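Local coordinates for CrtC domain-containing protein (Fusarium vanettenii 77-13-4, PDB 7A0Q), which is a fungal kievitone hydratase of the lyase class, which probably adds water to the plant defence compound kievitone, at residues Thr146-Asn160 with Glu175-Thr188. Sequence-based numbering, arbitrary orientation.
Sequences TFDITYDATTGAVAN and EFGLPSAKTEGSLT
Strand 146-152 runs antiparallel to strand 181-188, their axes at 153°, and after a loop a second, shorter antiparallel ladder pairs Val158 and Ala159 with Gly177 and Phe176, its register shifted by one residue. Paired backbone bonds join Asp148 to Ser186 and Thr150 to Glu184. Phe147, Tyr151, Thr183 and Leu187 share one face, where CB of Phe147 lies 3.7 Å from CB of Leu187; the Phe147 and Leu187 side chains then run on to Val75 of strand 72-81. Beside them, CG2 of Ile149 presses tightly on CG2 of Thr183 at 3.5 Å. Asp148, Thr150, Lys182, Glu184 and Ser186 occupy the other, more polar face.

At the corner of the 175-188 segment, with OG1 anti to the backbone N (chi1 -176°), the Thr155 hydroxyl accepts from Ser180 N at 3.0 Å and also bonds to Glu31, while CG2 rests on CB of Leu178. The two methyls of Leu178 diverge, CD1 to CB of Ala153 and CD2 to CB of Ala157; CG2 of Val158 meets CG of Pro179 at 3.6 Å.

Beyond the second ladder, the amide of Asn160 stacks on the carboxylate of Glu175, their planes 4° apart. ND2 of Asn160 reaches Glu175 O from above the carbonyl plane at 3.2 Å, and the backbone N of Asn160 approaches this oxygen from the same face. Ser234 and Trp236, from barrel strand 232-240, bind Asn160 OD1 and Glu175 OE1 respectively. This buried polar stack therefore ties the N-terminal lipocalin-like domain to the C-terminal barrel.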
loop_
_atom_site.group_PDB
_atom_site.type_symbol
_atom_site.label_atom_id
_atom_site.label_comp_id
_atom_site.label_asym_id
_atom_site.label_seq_id
_atom_site.Cartn_x
_atom_site.Cartn_y
_atom_site.Cartn_z
ATOM N N THR A 146 -5.928 16.875 -4.672
ATOM C CA THR A 146 -6.984 16.670 -5.649
ATOM C C THR A 146 -6.442 15.815 -6.784
ATOM O O THR A 146 -5.398 16.133 -7.358
ATOM C CB THR A 146 -7.507 18.014 -6.187
ATOM O OG1 THR A 146 -8.227 18.691 -5.147
ATOM C CG2 THR A 146 -8.446 17.792 -7.365
ATOM N N PHE A 147 -7.121 14.710 -7.074
ATOM C CA PHE A 147 -6.672 13.811 -8.131
ATOM C C PHE A 147 -7.837 12.918 -8.516
ATOM O O PHE A 147 -8.849 12.841 -7.818
ATOM C CB PHE A 147 -5.439 12.985 -7.710
ATOM C CG PHE A 147 -5.627 12.181 -6.440
ATOM C CD1 PHE A 147 -6.318 10.969 -6.458
ATOM C CD2 PHE A 147 -5.085 12.626 -5.239
ATOM C CE1 PHE A 147 -6.485 10.230 -5.283
ATOM C CE2 PHE A 147 -5.230 11.874 -4.056
ATOM C CZ PHE A 147 -5.928 10.679 -4.094
ATOM N N ASP A 148 -7.689 12.251 -9.654
ATOM C CA ASP A 148 -8.736 11.363 -10.162
ATOM C C ASP A 148 -8.012 10.307 -10.994
ATOM O O ASP A 148 -7.694 10.530 -12.163
ATOM C CB ASP A 148 -9.768 12.141 -10.970
ATOM C CG ASP A 148 -10.975 11.307 -11.360
ATOM O OD1 ASP A 148 -10.981 10.084 -11.120
ATOM O OD2 ASP A 148 -11.925 11.887 -11.933
ATOM N N ILE A 149 -7.721 9.175 -10.360
ATOM C CA ILE A 149 -6.809 8.171 -10.891
ATOM C C ILE A 149 -7.591 6.890 -11.132
ATOM O O ILE A 149 -8.257 6.390 -10.218
ATOM C CB ILE A 149 -5.650 7.908 -9.913
ATOM C CG1 ILE A 149 -4.905 9.212 -9.619
ATOM C CG2 ILE A 149 -4.738 6.849 -10.472
ATOM C CD1 ILE A 149 -3.829 9.093 -8.532
ATOM N N THR A 150 -7.510 6.350 -12.347
ATOM C CA THR A 150 -8.100 5.051 -12.627
ATOM C C THR A 150 -7.007 4.030 -12.896
ATOM O O THR A 150 -5.905 4.374 -13.326
ATOM C CB THR A 150 -9.062 5.095 -13.818
ATOM O OG1 THR A 150 -8.372 5.550 -14.993
ATOM C CG2 THR A 150 -10.237 6.018 -13.508
ATOM N N TYR A 151 -7.298 2.768 -12.597
ATOM C CA TYR A 151 -6.287 1.747 -12.832
ATOM C C TYR A 151 -6.957 0.423 -13.167
ATOM O O TYR A 151 -8.113 0.168 -12.820
ATOM C CB TYR A 151 -5.301 1.603 -11.644
ATOM C CG TYR A 151 -5.926 1.774 -10.279
ATOM C CD1 TYR A 151 -6.159 3.041 -9.753
ATOM C CD2 TYR A 151 -6.294 0.666 -9.521
ATOM C CE1 TYR A 151 -6.759 3.201 -8.511
ATOM C CE2 TYR A 151 -6.891 0.820 -8.284
ATOM C CZ TYR A 151 -7.112 2.085 -7.784
ATOM O OH TYR A 151 -7.713 2.235 -6.553
ATOM N N ASP A 152 -6.200 -0.403 -13.882
ATOM C CA ASP A 152 -6.665 -1.647 -14.485
ATOM C C ASP A 152 -5.688 -2.731 -14.045
ATOM O O ASP A 152 -4.478 -2.597 -14.261
ATOM C CB ASP A 152 -6.706 -1.488 -16.014
ATOM C CG ASP A 152 -7.121 -2.750 -16.761
ATOM O OD1 ASP A 152 -7.318 -3.818 -16.147
ATOM O OD2 ASP A 152 -7.257 -2.662 -18.010
ATOM N N ALA A 153 -6.208 -3.786 -13.417
ATOM C CA ALA A 153 -5.377 -4.760 -12.705
ATOM C C ALA A 153 -4.695 -5.736 -13.669
ATOM O O ALA A 153 -4.816 -6.956 -13.560
ATOM C CB ALA A 153 -6.215 -5.501 -11.675
ATOM N N THR A 154 -3.927 -5.158 -14.596
ATOM C CA THR A 154 -3.118 -5.878 -15.572
ATOM C C THR A 154 -1.842 -6.443 -14.952
ATOM O O THR A 154 -0.755 -6.292 -15.512
ATOM C CB THR A 154 -2.767 -4.919 -16.717
ATOM O OG1 THR A 154 -1.904 -3.886 -16.203
ATOM C CG2 THR A 154 -4.019 -4.300 -17.287
ATOM N N THR A 155 -1.960 -7.095 -13.792
ATOM C CA THR A 155 -0.796 -7.358 -12.957
ATOM C C THR A 155 -1.087 -8.570 -12.075
ATOM O O THR A 155 -2.189 -8.697 -11.530
ATOM C CB THR A 155 -0.453 -6.110 -12.123
ATOM O OG1 THR A 155 0.750 -6.323 -11.375
ATOM C CG2 THR A 155 -1.619 -5.712 -11.182
ATOM N N GLY A 156 -0.108 -9.467 -11.969
ATOM C CA GLY A 156 -0.299 -10.693 -11.196
ATOM C C GLY A 156 -0.424 -10.412 -9.700
ATOM O O GLY A 156 0.388 -9.683 -9.119
ATOM N N ALA A 157 -1.448 -10.990 -9.069
ATOM C CA ALA A 157 -1.729 -10.678 -7.672
ATOM C C ALA A 157 -0.659 -11.231 -6.736
ATOM O O ALA A 157 -0.062 -12.286 -6.983
ATOM C CB ALA A 157 -3.090 -11.241 -7.246
ATOM N N VAL A 158 -0.411 -10.476 -5.661
ATOM C CA VAL A 158 0.360 -10.931 -4.502
ATOM C C VAL A 158 -0.660 -11.466 -3.508
ATOM O O VAL A 158 -1.446 -10.698 -2.949
ATOM C CB VAL A 158 1.170 -9.786 -3.877
ATOM C CG1 VAL A 158 1.913 -10.254 -2.619
ATOM C CG2 VAL A 158 2.128 -9.162 -4.901
ATOM N N ALA A 159 -0.660 -12.782 -3.300
ATOM C CA ALA A 159 -1.593 -13.439 -2.386
ATOM C C ALA A 159 -0.865 -13.610 -1.054
ATOM O O ALA A 159 -0.127 -14.581 -0.854
ATOM C CB ALA A 159 -2.063 -14.776 -2.956
ATOM N N ASN A 160 -1.067 -12.648 -0.148
ATOM C CA ASN A 160 -0.289 -12.618 1.089
ATOM C C ASN A 160 -0.433 -13.926 1.846
ATOM O O ASN A 160 -1.527 -14.487 1.945
ATOM C CB ASN A 160 -0.739 -11.438 1.942
ATOM C CG ASN A 160 -0.207 -10.132 1.399
ATOM O OD1 ASN A 160 0.908 -9.718 1.723
ATOM N ND2 ASN A 160 -0.983 -9.490 0.537
ATOM N N GLU A 175 -5.721 -10.616 2.518
ATOM C CA GLU A 175 -5.077 -9.484 1.859
ATOM C C GLU A 175 -4.505 -9.900 0.510
ATOM O O GLU A 175 -3.810 -10.915 0.414
ATOM C CB GLU A 175 -3.955 -8.905 2.742
ATOM C CG GLU A 175 -3.252 -7.676 2.121
ATOM C CD GLU A 175 -1.869 -7.401 2.712
ATOM O OE1 GLU A 175 -1.334 -8.259 3.457
ATOM O OE2 GLU A 175 -1.294 -6.335 2.411
ATOM N N PHE A 176 -4.772 -9.098 -0.529
ATOM C CA PHE A 176 -4.072 -9.257 -1.798
ATOM C C PHE A 176 -3.619 -7.898 -2.317
ATOM O O PHE A 176 -4.234 -6.864 -2.047
ATOM C CB PHE A 176 -4.914 -10.002 -2.863
ATOM C CG PHE A 176 -6.195 -9.304 -3.269
ATOM C CD1 PHE A 176 -7.401 -9.608 -2.633
ATOM C CD2 PHE A 176 -6.208 -8.411 -4.327
ATOM C CE1 PHE A 176 -8.581 -9.008 -3.018
ATOM C CE2 PHE A 176 -7.399 -7.801 -4.712
ATOM C CZ PHE A 176 -8.577 -8.099 -4.054
ATOM N N GLY A 177 -2.506 -7.925 -3.036
ATOM C CA GLY A 177 -1.963 -6.739 -3.679
ATOM C C GLY A 177 -1.968 -6.932 -5.183
ATOM O O GLY A 177 -1.691 -8.026 -5.676
ATOM N N LEU A 178 -2.296 -5.864 -5.907
ATOM C CA LEU A 178 -2.182 -5.841 -7.361
ATOM C C LEU A 178 -1.069 -4.851 -7.665
ATOM O O LEU A 178 -1.297 -3.635 -7.612
ATOM C CB LEU A 178 -3.502 -5.402 -8.005
ATOM C CG LEU A 178 -4.714 -6.216 -7.545
ATOM C CD1 LEU A 178 -6.033 -5.693 -8.120
ATOM C CD2 LEU A 178 -4.522 -7.698 -7.851
ATOM N N PRO A 179 0.163 -5.312 -7.945
ATOM C CA PRO A 179 1.338 -4.436 -7.757
ATOM C C PRO A 179 1.600 -3.375 -8.818
ATOM O O PRO A 179 2.091 -2.291 -8.484
ATOM C CB PRO A 179 2.516 -5.423 -7.717
ATOM C CG PRO A 179 1.915 -6.754 -7.566
ATOM C CD PRO A 179 0.550 -6.716 -8.152
ATOM N N SER A 180 1.273 -3.657 -10.077
ATOM C CA SER A 180 1.717 -2.819 -11.189
ATOM C C SER A 180 0.583 -2.583 -12.177
ATOM O O SER A 180 0.723 -2.796 -13.385
ATOM C CB SER A 180 2.918 -3.460 -11.881
ATOM O OG SER A 180 4.032 -3.476 -11.012
ATOM N N ALA A 181 -0.553 -2.115 -11.663
ATOM C CA ALA A 181 -1.728 -1.893 -12.495
ATOM C C ALA A 181 -1.529 -0.708 -13.435
ATOM O O ALA A 181 -0.991 0.330 -13.044
ATOM C CB ALA A 181 -2.956 -1.632 -11.612
ATOM N N LYS A 182 -1.972 -0.875 -14.679
ATOM C CA LYS A 182 -1.997 0.240 -15.625
ATOM C C LYS A 182 -2.827 1.386 -15.062
ATOM O O LYS A 182 -3.938 1.179 -14.573
ATOM C CB LYS A 182 -2.565 -0.232 -16.967
ATOM C CG LYS A 182 -2.562 0.831 -18.055
ATOM C CD LYS A 182 -3.120 0.272 -19.360
ATOM C CE LYS A 182 -3.257 1.395 -20.391
ATOM N NZ LYS A 182 -3.869 0.930 -21.668
ATOM N N THR A 183 -2.284 2.602 -15.145
ATOM C CA THR A 183 -2.827 3.773 -14.475
ATOM C C THR A 183 -3.040 4.914 -15.461
ATOM O O THR A 183 -2.162 5.210 -16.272
ATOM C CB THR A 183 -1.859 4.221 -13.375
ATOM O OG1 THR A 183 -1.600 3.111 -12.502
ATOM C CG2 THR A 183 -2.423 5.380 -12.589
ATOM N N GLU A 184 -4.196 5.574 -15.354
ATOM C CA GLU A 184 -4.540 6.748 -16.155
ATOM C C GLU A 184 -5.201 7.781 -15.252
ATOM O O GLU A 184 -5.509 7.515 -14.088
ATOM C CB GLU A 184 -5.472 6.385 -17.321
ATOM C CG GLU A 184 -4.861 5.429 -18.328
ATOM C CD GLU A 184 -5.773 5.183 -19.504
ATOM O OE1 GLU A 184 -6.386 4.096 -19.564
ATOM O OE2 GLU A 184 -5.883 6.082 -20.367
ATOM N N GLY A 185 -5.432 8.977 -15.797
ATOM C CA GLY A 185 -6.165 10.005 -15.088
ATOM C C GLY A 185 -5.323 11.250 -14.875
ATOM O O GLY A 185 -4.462 11.592 -15.692
ATOM N N SER A 186 -5.570 11.918 -13.747
ATOM C CA SER A 186 -4.919 13.193 -13.512
ATOM C C SER A 186 -4.696 13.434 -12.027
ATOM O O SER A 186 -5.326 12.812 -11.164
ATOM C CB SER A 186 -5.744 14.347 -14.099
ATOM O OG SER A 186 -6.920 14.553 -13.337
ATOM N N LEU A 187 -3.778 14.352 -11.741
ATOM C CA LEU A 187 -3.665 14.945 -10.419
ATOM C C LEU A 187 -3.488 16.440 -10.615
ATOM O O LEU A 187 -2.872 16.880 -11.591
ATOM C CB LEU A 187 -2.506 14.358 -9.599
ATOM C CG LEU A 187 -1.054 14.701 -9.933
ATOM C CD1 LEU A 187 -0.170 14.487 -8.722
ATOM C CD2 LEU A 187 -0.567 13.850 -11.094
ATOM N N THR A 188 -4.064 17.216 -9.716
ATOM C CA THR A 188 -4.051 18.666 -9.841
ATOM C C THR A 188 -3.051 19.219 -8.836
ATOM O O THR A 188 -3.178 18.977 -7.630
ATOM C CB THR A 188 -5.442 19.248 -9.609
ATOM O OG1 THR A 188 -6.336 18.747 -10.609
ATOM C CG2 THR A 188 -5.399 20.769 -9.709
HETATM O O HOH W 1 -3.127 17.085 -5.585
HETATM O O HOH W 2 0.083 -7.119 -0.525
#